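Local coordinates for protein polyketide synthase (Lyngbya majuscula 19L, PDB 3QIT) that forms a terminal alkene in curacin A biosynthesis as a decarboxylating thioesterase of the alpha/beta hydrolase fold, with sulfate elimination, at residues V100-G105 and G268-I273; L123-L128 and T234-G239; H157-D162 and Q191-G196. One frame throughout, in Å; residues are numbered along the deposited sequence.

Interaction 1: residues V100-G105 and G268-I273; sequences VGHSMG and GHNLHI
His102 reaches from the end of strand 97-102 to the turn ahead of helix 271-274 and makes the direct hydrogen bond of this contact: its NE2 donates to His269 O at 2.8 Å. The acceptor lies close to the plane of the His102 ring, whereas the N-H comes in from above the carbonyl plane, 37° out of it. With CG anti to the backbone N (chi1 174°), the imidazole extends away from its strand toward the turn.

Ring packing surrounds this bond. His272 approaches one face of the His102 ring obliquely, with CE1 to CE1 at 3.5 Å; His272 NE2 is hydrogen-bonded to Glu37. Over a face of the His269 ring sits His102 NE2, near the rim.

Gly101, Ser103 and Gly105 fit the GxSxG nucleophile elbow of alpha/beta hydrolases, and Ser103, His269 and Glu127 probably form the catalytic triad; the positive phi of Ser103 (55°) is that of the strained turn between strand and helix. Ser103 OG stands at the edge of the His269 ring, 3.4 Å from NE2.

A water bridges the same two atoms, 2.9 Å from Ser103 OG and 3.0 Å from His269 NE2. At the far side of the ring His269 ND1 is hydrogen-bonded to Glu127.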
ATOM      1  N   VAL B 100     -10.017   9.670  19.743  1.00 12.39           N
ATOM      2  CA  VAL B 100     -10.388  10.971  19.192  1.00 12.91           C
ATOM      3  C   VAL B 100      -9.609  11.115  17.884  1.00 17.26           C
ATOM      4  O   VAL B 100      -8.416  10.793  17.831  1.00 17.25           O
ATOM      5  CB  VAL B 100      -9.966  12.108  20.126  1.00 17.63           C
ATOM      6  CG1 VAL B 100     -10.494  13.457  19.580  1.00 20.01           C
ATOM      7  CG2 VAL B 100     -10.501  11.840  21.548  1.00 19.37           C
ATOM      8  N   GLY B 101     -10.253  11.592  16.829  1.00 13.58           N
ATOM      9  CA  GLY B 101      -9.542  11.783  15.546  1.00 13.14           C
ATOM     10  C   GLY B 101     -10.014  13.059  14.917  1.00 16.37           C
ATOM     11  O   GLY B 101     -11.167  13.437  15.111  1.00 15.76           O
ATOM     12  N   HIS B 102      -9.131  13.731  14.179  1.00 12.39           N
ATOM     13  CA  HIS B 102      -9.482  14.977  13.493  1.00 12.62           C
ATOM     14  C   HIS B 102      -9.287  14.822  11.977  1.00 16.77           C
ATOM     15  O   HIS B 102      -8.195  14.450  11.527  1.00 15.99           O
ATOM     16  CB  HIS B 102      -8.588  16.124  13.948  1.00 15.78           C
ATOM     17  CG  HIS B 102      -8.815  17.383  13.171  1.00 17.75           C
ATOM     18  ND1 HIS B 102      -7.886  17.901  12.295  1.00 20.84           N
ATOM     19  CD2 HIS B 102      -9.883  18.213  13.123  1.00 17.76           C
ATOM     20  CE1 HIS B 102      -8.370  19.004  11.747  1.00 17.71           C
ATOM     21  NE2 HIS B 102      -9.583  19.209  12.219  1.00 20.27           N
ATOM     22  N   SER B 103     -10.327  15.136  11.211  1.00 15.11           N
ATOM     23  CA  SER B 103     -10.262  15.081   9.711  1.00 17.59           C
ATOM     24  C   SER B 103      -9.819  13.707   9.179  1.00 18.14           C
ATOM     25  O   SER B 103     -10.500  12.717   9.449  1.00 16.56           O
ATOM     26  CB  SER B 103      -9.396  16.222   9.177  1.00 22.86           C
ATOM     27  OG  SER B 103      -9.600  16.356   7.780  1.00 22.00           O
ATOM     28  N   MET B 104      -8.713  13.603   8.420  1.00 17.39           N
ATOM     29  CA  MET B 104      -8.194  12.251   8.086  1.00 16.73           C
ATOM     30  C   MET B 104      -8.040  11.332   9.314  1.00 17.59           C
ATOM     31  O   MET B 104      -8.274  10.115   9.231  1.00 16.76           O
ATOM     32  CB  MET B 104      -6.865  12.293   7.310  1.00 17.93           C
ATOM     33  CG  MET B 104      -6.370  10.889   6.934  1.00 24.07           C
ATOM     34  SD  MET B 104      -4.763  10.923   6.093  1.00 27.99           S
ATOM     35  CE  MET B 104      -3.685  11.206   7.488  1.00 29.51           C
ATOM     36  N   GLY B 105      -7.622  11.903  10.445  1.00 15.20           N
ATOM     37  CA  GLY B 105      -7.506  11.128  11.661  1.00 15.79           C
ATOM     38  C   GLY B 105      -8.844  10.603  12.164  1.00 16.74           C
ATOM     39  O   GLY B 105      -8.902   9.549  12.766  1.00 16.08           O
ATOM     40  N   GLY B 268     -14.032  26.711  13.128  1.00 26.83           N
ATOM     41  CA  GLY B 268     -14.006  26.156  11.771  1.00 28.54           C
ATOM     42  C   GLY B 268     -13.535  24.707  11.749  1.00 23.89           C
ATOM     43  O   GLY B 268     -13.861  23.937  12.640  1.00 22.32           O
ATOM     44  N   HIS B 269     -12.805  24.334  10.697  1.00 22.49           N
ATOM     45  CA  HIS B 269     -12.363  22.962  10.530  1.00 20.90           C
ATOM     46  C   HIS B 269     -11.382  22.546  11.618  1.00 21.94           C
ATOM     47  O   HIS B 269     -11.383  21.386  12.073  1.00 21.45           O
ATOM     48  CB  HIS B 269     -11.710  22.798   9.152  1.00 24.18           C
ATOM     49  CG  HIS B 269     -11.183  21.422   8.901  1.00 26.02           C
ATOM     50  ND1 HIS B 269     -11.996  20.307   8.882  1.00 23.54           N
ATOM     51  CD2 HIS B 269      -9.929  20.983   8.640  1.00 27.58           C
ATOM     52  CE1 HIS B 269     -11.257  19.236   8.640  1.00 28.29           C
ATOM     53  NE2 HIS B 269     -10.005  19.620   8.478  1.00 26.47           N
ATOM     54  N   ASN B 270     -10.563  23.499  12.045  1.00 20.22           N
ATOM     55  CA  ASN B 270      -9.442  23.174  12.920  1.00 21.76           C
ATOM     56  C   ASN B 270      -9.777  23.328  14.394  1.00 18.40           C
ATOM     57  O   ASN B 270      -9.180  24.129  15.118  1.00 17.93           O
ATOM     58  CB  ASN B 270      -8.236  23.997  12.491  1.00 22.16           C
ATOM     59  CG  ASN B 270      -7.710  23.545  11.155  1.00 23.91           C
ATOM     60  OD1 ASN B 270      -7.393  22.360  10.973  1.00 22.39           O
ATOM     61  ND2 ASN B 270      -7.643  24.462  10.206  1.00 23.21           N
ATOM     62  N   LEU B 271     -10.741  22.529  14.832  1.00 19.87           N
ATOM     63  CA  LEU B 271     -11.293  22.639  16.186  1.00 20.77           C
ATOM     64  C   LEU B 271     -10.296  22.305  17.290  1.00 22.14           C
ATOM     65  O   LEU B 271     -10.409  22.798  18.414  1.00 21.95           O
ATOM     66  CB  LEU B 271     -12.538  21.760  16.321  1.00 22.03           C
ATOM     67  CG  LEU B 271     -13.814  22.198  15.595  1.00 21.53           C
ATOM     68  CD1 LEU B 271     -14.920  21.163  15.817  1.00 20.45           C
ATOM     69  CD2 LEU B 271     -14.290  23.584  16.034  1.00 24.45           C
ATOM     70  N   HIS B 272      -9.304  21.474  16.982  1.00 19.00           N
ATOM     71  CA  HIS B 272      -8.262  21.165  17.952  1.00 22.32           C
ATOM     72  C   HIS B 272      -7.458  22.403  18.340  1.00 21.47           C
ATOM     73  O   HIS B 272      -6.807  22.419  19.391  1.00 19.36           O
ATOM     74  CB  HIS B 272      -7.347  20.035  17.431  1.00 19.72           C
ATOM     75  CG  HIS B 272      -6.669  20.349  16.138  1.00 23.44           C
ATOM     76  ND1 HIS B 272      -7.358  20.774  15.019  1.00 23.74           N
ATOM     77  CD2 HIS B 272      -5.367  20.282  15.773  1.00 21.07           C
ATOM     78  CE1 HIS B 272      -6.506  20.964  14.028  1.00 22.92           C
ATOM     79  NE2 HIS B 272      -5.293  20.671  14.462  1.00 23.69           N
ATOM     80  N   ILE B 273      -7.550  23.461  17.523  1.00 17.58           N
ATOM     81  CA  ILE B 273      -6.896  24.726  17.839  1.00 16.44           C
ATOM     82  C   ILE B 273      -7.960  25.775  18.213  1.00 21.64           C
ATOM     83  O   ILE B 273      -7.829  26.457  19.246  1.00 26.68           O
ATOM     84  CB  ILE B 273      -6.052  25.246  16.647  1.00 18.87           C
ATOM     85  CG1 ILE B 273      -5.106  24.144  16.139  1.00 24.28           C
ATOM     86  CG2 ILE B 273      -5.298  26.530  17.024  1.00 24.81           C
ATOM     87  CD1 ILE B 273      -4.199  23.554  17.193  1.00 21.46           C
TER
HETATM   88  O   HOH W   1      -7.463  18.335   7.704  1.00 35.29           O

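Interaction 2: residues L123-L128 and T234-G239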
ATOM      1  N   LEU B 123     -15.948   6.903  20.853  1.00 18.19           N
ATOM      2  CA  LEU B 123     -15.322   7.346  19.620  1.00 16.85           C
ATOM      3  C   LEU B 123     -15.726   8.786  19.379  1.00 19.19           C
ATOM      4  O   LEU B 123     -16.918   9.080  19.247  1.00 21.23           O
ATOM      5  CB  LEU B 123     -15.814   6.471  18.470  1.00 17.22           C
ATOM      6  CG  LEU B 123     -15.268   6.731  17.081  1.00 18.54           C
ATOM      7  CD1 LEU B 123     -13.723   6.482  16.997  1.00 18.32           C
ATOM      8  CD2 LEU B 123     -16.030   5.859  16.037  1.00 19.22           C
ATOM      9  N   ILE B 124     -14.742   9.679  19.320  1.00 17.34           N
ATOM     10  CA  ILE B 124     -15.003  11.122  19.175  1.00 16.30           C
ATOM     11  C   ILE B 124     -14.434  11.536  17.820  1.00 17.03           C
ATOM     12  O   ILE B 124     -13.206  11.509  17.616  1.00 16.65           O
ATOM     13  CB  ILE B 124     -14.364  11.935  20.326  1.00 17.26           C
ATOM     14  CG1 ILE B 124     -15.000  11.482  21.652  1.00 19.55           C
ATOM     15  CG2 ILE B 124     -14.622  13.439  20.115  1.00 17.95           C
ATOM     16  CD1 ILE B 124     -14.149  11.658  22.843  1.00 34.28           C
ATOM     17  N   LEU B 125     -15.337  11.886  16.898  1.00 15.84           N
ATOM     18  CA  LEU B 125     -14.969  12.136  15.502  1.00 12.74           C
ATOM     19  C   LEU B 125     -15.059  13.620  15.221  1.00 16.36           C
ATOM     20  O   LEU B 125     -16.150  14.167  15.129  1.00 18.58           O
ATOM     21  CB  LEU B 125     -15.888  11.325  14.562  1.00 14.21           C
ATOM     22  CG  LEU B 125     -15.834   9.829  14.869  1.00 18.32           C
ATOM     23  CD1 LEU B 125     -16.877   9.093  14.026  1.00 16.74           C
ATOM     24  CD2 LEU B 125     -14.423   9.271  14.613  1.00 16.62           C
ATOM     25  N   VAL B 126     -13.901  14.279  15.142  1.00 15.95           N
ATOM     26  CA  VAL B 126     -13.890  15.731  14.974  1.00 15.85           C
ATOM     27  C   VAL B 126     -13.690  16.041  13.510  1.00 19.44           C
ATOM     28  O   VAL B 126     -12.666  15.659  12.928  1.00 16.68           O
ATOM     29  CB  VAL B 126     -12.773  16.397  15.806  1.00 16.00           C
ATOM     30  CG1 VAL B 126     -12.855  17.929  15.710  1.00 19.82           C
ATOM     31  CG2 VAL B 126     -12.913  15.981  17.269  1.00 19.56           C
ATOM     32  N   GLU B 127     -14.703  16.670  12.911  1.00 17.06           N
ATOM     33  CA  GLU B 127     -14.670  17.052  11.488  1.00 20.42           C
ATOM     34  C   GLU B 127     -14.417  15.861  10.572  1.00 20.30           C
ATOM     35  O   GLU B 127     -13.454  15.823   9.780  1.00 21.15           O
ATOM     36  CB  GLU B 127     -13.672  18.187  11.271  1.00 19.93           C
ATOM     37  CG  GLU B 127     -14.207  19.522  11.833  1.00 22.16           C
ATOM     38  CD  GLU B 127     -15.147  20.203  10.865  1.00 24.59           C
ATOM     39  OE1 GLU B 127     -14.692  20.472   9.721  1.00 25.91           O
ATOM     40  OE2 GLU B 127     -16.330  20.455  11.222  1.00 22.35           O
ATOM     41  N   LEU B 128     -15.311  14.886  10.673  1.00 19.63           N
ATOM     42  CA  LEU B 128     -15.248  13.678   9.869  1.00 20.58           C
ATOM     43  C   LEU B 128     -15.589  14.009   8.428  1.00 19.31           C
ATOM     44  O   LEU B 128     -16.633  14.575   8.166  1.00 20.87           O
ATOM     45  CB  LEU B 128     -16.247  12.643  10.415  1.00 19.23           C
ATOM     46  CG  LEU B 128     -16.269  11.324   9.643  1.00 18.95           C
ATOM     47  CD1 LEU B 128     -15.040  10.456   9.997  1.00 22.33           C
ATOM     48  CD2 LEU B 128     -17.593  10.590   9.914  1.00 18.30           C
ATOM     49  N   THR B 234     -20.597   6.893  20.040  1.00 20.06           N
ATOM     50  CA  THR B 234     -19.903   7.797  19.116  1.00 21.12           C
ATOM     51  C   THR B 234     -20.421   9.215  19.270  1.00 19.93           C
ATOM     52  O   THR B 234     -21.601   9.395  19.511  1.00 22.03           O
ATOM     53  CB  THR B 234     -20.083   7.314  17.648  1.00 24.17           C
ATOM     54  OG1 THR B 234     -19.514   6.005  17.518  1.00 26.81           O
ATOM     55  CG2 THR B 234     -19.382   8.273  16.655  1.00 25.08           C
ATOM     56  N   THR B 235     -19.517  10.195  19.177  1.00 17.47           N
ATOM     57  CA  THR B 235     -19.875  11.604  19.130  1.00 18.15           C
ATOM     58  C   THR B 235     -19.273  12.223  17.884  1.00 22.53           C
ATOM     59  O   THR B 235     -18.031  12.173  17.700  1.00 19.87           O
ATOM     60  CB  THR B 235     -19.321  12.340  20.360  1.00 22.42           C
ATOM     61  OG1 THR B 235     -19.868  11.731  21.536  1.00 22.42           O
ATOM     62  CG2 THR B 235     -19.698  13.829  20.335  1.00 21.91           C
ATOM     63  N   LEU B 236     -20.154  12.769  17.034  1.00 16.35           N
ATOM     64  CA  LEU B 236     -19.752  13.551  15.868  1.00 18.29           C
ATOM     65  C   LEU B 236     -19.596  15.015  16.262  1.00 19.56           C
ATOM     66  O   LEU B 236     -20.553  15.648  16.727  1.00 20.15           O
ATOM     67  CB  LEU B 236     -20.763  13.397  14.716  1.00 18.97           C
ATOM     68  CG  LEU B 236     -20.914  11.992  14.139  1.00 20.74           C
ATOM     69  CD1 LEU B 236     -22.239  11.832  13.355  1.00 25.29           C
ATOM     70  CD2 LEU B 236     -19.690  11.636  13.236  1.00 23.36           C
ATOM     71  N   VAL B 237     -18.394  15.557  16.079  1.00 16.08           N
ATOM     72  CA  VAL B 237     -18.117  16.934  16.464  1.00 16.35           C
ATOM     73  C   VAL B 237     -17.850  17.782  15.231  1.00 19.70           C
ATOM     74  O   VAL B 237     -16.995  17.442  14.414  1.00 17.71           O
ATOM     75  CB  VAL B 237     -16.924  17.017  17.430  1.00 18.32           C
ATOM     76  CG1 VAL B 237     -16.729  18.447  17.957  1.00 18.73           C
ATOM     77  CG2 VAL B 237     -17.074  15.995  18.555  1.00 18.39           C
ATOM     78  N   TYR B 238     -18.575  18.889  15.098  1.00 19.93           N
ATOM     79  CA  TYR B 238     -18.384  19.778  13.941  1.00 20.88           C
ATOM     80  C   TYR B 238     -18.143  21.206  14.346  1.00 19.90           C
ATOM     81  O   TYR B 238     -18.597  21.652  15.404  1.00 23.66           O
ATOM     82  CB  TYR B 238     -19.611  19.772  13.042  1.00 18.98           C
ATOM     83  CG  TYR B 238     -20.091  18.417  12.623  1.00 19.84           C
ATOM     84  CD1 TYR B 238     -19.480  17.731  11.556  1.00 22.05           C
ATOM     85  CD2 TYR B 238     -21.184  17.828  13.248  1.00 20.17           C
ATOM     86  CE1 TYR B 238     -19.951  16.470  11.142  1.00 20.74           C
ATOM     87  CE2 TYR B 238     -21.648  16.567  12.857  1.00 22.92           C
ATOM     88  CZ  TYR B 238     -21.033  15.900  11.798  1.00 20.05           C
ATOM     89  OH  TYR B 238     -21.512  14.667  11.417  1.00 22.99           O
ATOM     90  N   GLY B 239     -17.420  21.928  13.496  1.00 21.16           N
ATOM     91  CA  GLY B 239     -17.249  23.364  13.666  1.00 21.55           C
ATOM     92  C   GLY B 239     -18.446  24.097  13.062  1.00 23.36           C
ATOM     93  O   GLY B 239     -18.858  23.827  11.933  1.00 26.29           O
TER
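Leu123 O accepts from Thr235 N at 2.8 Å, the first rung of a parallel ladder that continues through Leu125 N to Thr235 O, Val237 N to Leu125 O and Glu127 N to Val237 O. The strand directions differ by 13°. CA-H groups of Thr234, Ile124 and Val126 add weaker contacts to three of the same carbonyls.

Apolar side chains pack on both faces. Leu125 CD1 touches both Thr234 CG2, at 3.7 Å, and Leu236 CD2, on the face covered by helix 104-115. On the other face, the side chains of Ile124 and Val237 lie side by side, Ile124 CG2 3.9 Å from Val237 CG2, with helix 276-284 over them.

These are neighbouring parallel strands of the alpha/beta hydrolase sheet, and Glu127, just past strand 120-126, is probably the acid of a Ser-His-Glu triad. Its chain bends at chi2 (-82°), which brings OE2 to Gly239 N at 2.9 Å; the N-H meets it from above the carboxylate plane. OE1 is hydrogen-bonded to Ser242. Replacing Glu127 with an alanine would probably strip Gly239 N of its acceptor and leave His269 ND1 without its carboxylate partner. Glu127 OE2 also lies near the plane of the Tyr238 ring at its edge, 4.2 Å from Tyr238 CD1.

Interaction 3: residues H157-D162 and Q191-G196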
ATOM      1  N   HIS B 157      10.820  20.216  -0.525  1.00 16.82           N
ATOM      2  CA  HIS B 157      10.161  21.233   0.292  1.00 16.79           C
ATOM      3  C   HIS B 157      10.782  22.602  -0.009  1.00 16.71           C
ATOM      4  O   HIS B 157      11.950  22.688  -0.420  1.00 18.92           O
ATOM      5  CB  HIS B 157      10.466  20.975   1.772  1.00 18.16           C
ATOM      6  CG  HIS B 157       9.675  19.860   2.381  1.00 16.29           C
ATOM      7  ND1 HIS B 157       8.298  19.868   2.427  1.00 17.94           N
ATOM      8  CD2 HIS B 157      10.072  18.748   3.051  1.00 16.39           C
ATOM      9  CE1 HIS B 157       7.875  18.803   3.085  1.00 16.94           C
ATOM     10  NE2 HIS B 157       8.931  18.099   3.461  1.00 14.14           N
ATOM     11  N   PRO B 158      10.008  23.678   0.228  1.00 18.53           N
ATOM     12  CA  PRO B 158      10.577  25.020   0.178  1.00 19.72           C
ATOM     13  C   PRO B 158      11.594  25.214   1.297  1.00 21.93           C
ATOM     14  O   PRO B 158      11.507  24.568   2.363  1.00 21.05           O
ATOM     15  CB  PRO B 158       9.360  25.934   0.412  1.00 22.40           C
ATOM     16  CG  PRO B 158       8.353  25.079   1.089  1.00 25.74           C
ATOM     17  CD  PRO B 158       8.564  23.696   0.515  1.00 21.37           C
ATOM     18  N   ILE B 159      12.555  26.086   1.038  1.00 19.54           N
ATOM     19  CA  ILE B 159      13.571  26.435   2.025  1.00 20.16           C
ATOM     20  C   ILE B 159      13.167  27.785   2.605  1.00 23.47           C
ATOM     21  O   ILE B 159      13.169  28.781   1.886  1.00 22.77           O
ATOM     22  CB  ILE B 159      14.944  26.553   1.364  1.00 25.28           C
ATOM     23  CG1 ILE B 159      15.309  25.263   0.615  1.00 25.82           C
ATOM     24  CG2 ILE B 159      15.993  26.919   2.414  1.00 23.28           C
ATOM     25  CD1 ILE B 159      16.052  25.495  -0.694  1.00 28.63           C
ATOM     26  N   PHE B 160      12.807  27.808   3.892  1.00 20.79           N
ATOM     27  CA  PHE B 160      12.440  29.033   4.592  1.00 19.83           C
ATOM     28  C   PHE B 160      13.719  29.622   5.165  1.00 25.09           C
ATOM     29  O   PHE B 160      14.667  28.884   5.475  1.00 23.21           O
ATOM     30  CB  PHE B 160      11.474  28.779   5.762  1.00 22.08           C
ATOM     31  CG  PHE B 160      10.201  28.084   5.382  1.00 21.25           C
ATOM     32  CD1 PHE B 160       9.181  28.779   4.723  1.00 24.43           C
ATOM     33  CD2 PHE B 160       9.983  26.766   5.756  1.00 19.30           C
ATOM     34  CE1 PHE B 160       7.970  28.143   4.381  1.00 25.26           C
ATOM     35  CE2 PHE B 160       8.762  26.123   5.422  1.00 22.52           C
ATOM     36  CZ  PHE B 160       7.776  26.803   4.726  1.00 17.61           C
ATOM     37  N   PRO B 161      13.761  30.945   5.297  1.00 24.11           N
ATOM     38  CA  PRO B 161      14.972  31.545   5.861  1.00 24.95           C
ATOM     39  C   PRO B 161      15.178  31.234   7.347  1.00 26.57           C
ATOM     40  O   PRO B 161      16.322  31.250   7.812  1.00 26.99           O
ATOM     41  CB  PRO B 161      14.754  33.046   5.652  1.00 30.36           C
ATOM     42  CG  PRO B 161      13.315  33.227   5.443  1.00 31.02           C
ATOM     43  CD  PRO B 161      12.833  31.963   4.770  1.00 29.19           C
ATOM     44  N   ASP B 162      14.088  30.977   8.074  1.00 25.40           N
ATOM     45  CA  ASP B 162      14.136  30.697   9.519  1.00 26.89           C
ATOM     46  C   ASP B 162      12.862  30.021  10.031  1.00 24.42           C
ATOM     47  O   ASP B 162      11.874  29.895   9.301  1.00 22.18           O
ATOM     48  CB  ASP B 162      14.423  31.981  10.331  1.00 24.33           C
ATOM     49  CG  ASP B 162      13.469  33.118  10.009  1.00 31.06           C
ATOM     50  OD1 ASP B 162      12.286  32.867   9.722  1.00 27.11           O
ATOM     51  OD2 ASP B 162      13.906  34.288  10.041  1.00 34.64           O
ATOM     52  N   GLN B 191      14.015  21.560   9.924  1.00 16.86           N
ATOM     53  CA  GLN B 191      15.399  21.114  10.020  1.00 21.68           C
ATOM     54  C   GLN B 191      16.212  21.936   9.034  1.00 23.69           C
ATOM     55  O   GLN B 191      15.659  22.382   8.004  1.00 19.49           O
ATOM     56  CB  GLN B 191      15.518  19.615   9.705  1.00 23.57           C
ATOM     57  CG  GLN B 191      15.279  19.288   8.217  1.00 21.51           C
ATOM     58  CD  GLN B 191      15.213  17.797   7.887  1.00 28.84           C
ATOM     59  OE1 GLN B 191      15.106  17.438   6.720  1.00 30.43           O
ATOM     60  NE2 GLN B 191      15.238  16.940   8.903  1.00 28.63           N
ATOM     61  N   PRO B 192      17.510  22.138   9.328  1.00 25.35           N
ATOM     62  CA  PRO B 192      18.362  22.898   8.399  1.00 22.94           C
ATOM     63  C   PRO B 192      18.478  22.215   7.031  1.00 26.00           C
ATOM     64  O   PRO B 192      18.567  20.976   6.950  1.00 25.39           O
ATOM     65  CB  PRO B 192      19.728  22.922   9.096  1.00 26.94           C
ATOM     66  CG  PRO B 192      19.439  22.648  10.567  1.00 26.93           C
ATOM     67  CD  PRO B 192      18.243  21.709  10.541  1.00 27.75           C
ATOM     68  N   ASN B 193      18.479  23.023   5.977  1.00 25.18           N
ATOM     69  CA  ASN B 193      18.629  22.540   4.618  1.00 23.93           C
ATOM     70  C   ASN B 193      18.943  23.680   3.664  1.00 26.11           C
ATOM     71  O   ASN B 193      18.264  24.718   3.677  1.00 23.90           O
ATOM     72  CB  ASN B 193      17.344  21.853   4.157  1.00 23.03           C
ATOM     73  CG  ASN B 193      17.422  21.340   2.723  1.00 26.33           C
ATOM     74  OD1 ASN B 193      16.829  21.920   1.813  1.00 26.39           O
ATOM     75  ND2 ASN B 193      18.139  20.246   2.523  1.00 26.80           N
ATOM     76  N   GLN B 194      19.975  23.481   2.846  1.00 26.86           N
ATOM     77  CA  GLN B 194      20.285  24.395   1.733  1.00 30.45           C
ATOM     78  C   GLN B 194      20.322  25.879   2.137  1.00 35.22           C
ATOM     79  O   GLN B 194      19.853  26.748   1.395  1.00 36.10           O
ATOM     80  CB  GLN B 194      19.316  24.155   0.563  1.00 33.28           C
ATOM     81  CG  GLN B 194      19.473  22.787  -0.102  1.00 35.12           C
ATOM     82  CD  GLN B 194      18.580  22.612  -1.318  1.00 35.89           C
ATOM     83  OE1 GLN B 194      18.921  23.029  -2.431  1.00 36.47           O
ATOM     84  NE2 GLN B 194      17.439  21.975  -1.117  1.00 30.11           N
ATOM     85  N   GLY B 195      20.881  26.163   3.314  1.00 34.63           N
ATOM     86  CA  GLY B 195      21.014  27.536   3.785  1.00 35.55           C
ATOM     87  C   GLY B 195      19.919  28.120   4.663  1.00 36.92           C
ATOM     88  O   GLY B 195      20.087  29.193   5.233  1.00 38.93           O
ATOM     89  N   GLY B 196      18.785  27.432   4.766  1.00 29.51           N
ATOM     90  CA  GLY B 196      17.715  27.862   5.656  1.00 26.42           C
ATOM     91  C   GLY B 196      17.166  26.652   6.382  1.00 23.80           C
ATOM     92  O   GLY B 196      17.933  25.787   6.817  1.00 26.29           O
TER
HETATM   93  O   HOH W   2      14.153  21.584   0.512  1.00 26.94           O
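His157 is linked to the hairpin turn at 193-196 through a water, which donates to His157 O at 2.6 Å and to Asn193 OD1 at 3.0 Å. The His157 imidazole turns to the chain running on from the hairpin turn, its NE2 hydrogen-bonded to Trp201 O and the ring edge-to-face with Trp199 and Trp201.

Ile159 carries most of the direct contact, and its two branches do different work. CG2, anti to the backbone N, lies over the backbone of the turn, 3.4 Å from Asn193 O and close to Gly196 N. The CG1 branch stands beside the backbone N (chi1 -56°) and carries CD1 across the Gln194 side chain at about a right angle, 3.7 Å from Gln194 CB. Along the same branch CG1 passes Asn193 OD1 at 3.9 Å. The glutamine is steadied by its own neighbour: Gln194 NE2 donates to Asn193 OD1 at 3.0 Å, so that this oxygen receives both the amide and the water.

The Phe160 side chain leaves the backbone away from the turn; its ring meets Trp199 edge-to-face and packs against helix 163-173, while the Phe160 carbonyl faces the hairpin. Phe160 O takes a CA-H contact from Gly196 CA at 3.2 Å; a CB on Gly196 would clash with this oxygen. Pro161 follows with its CA 4.6 Å from that of Gly196, and Asp162 then caps the start of helix 163-173.

The surface that receives the loop is a type I' turn from Asn193 to Gly196, closed by paired backbone hydrogen bonds between these two residues, Asn193 N to Gly196 O and Gly196 N to Asn193 O: a tight two-residue beta hairpin joining strands 190-193 and 196-199.

How the interactions relate
Interactions 1 and 2 adjoin, their centres about 8 Å apart, and share the main mixed sheet, where strands 97-102, 120-126 and 234-239 lie in that order. The probable triad spans both contacts, while Leu271 packs CD1 on the backbone of Tyr238 and Gly239. Interaction 3 lies about 28 Å from the centre of interaction 1 and about 36 Å from that of interaction 2, at the surface, where the loop 157-162 meets the hairpin of a separate two-stranded sheet. Along the chain, interaction 1 spans interaction 2, which spans interaction 3: the peripheral hairpin region is thus an insertion between neighbouring strands 120-126 and 234-239.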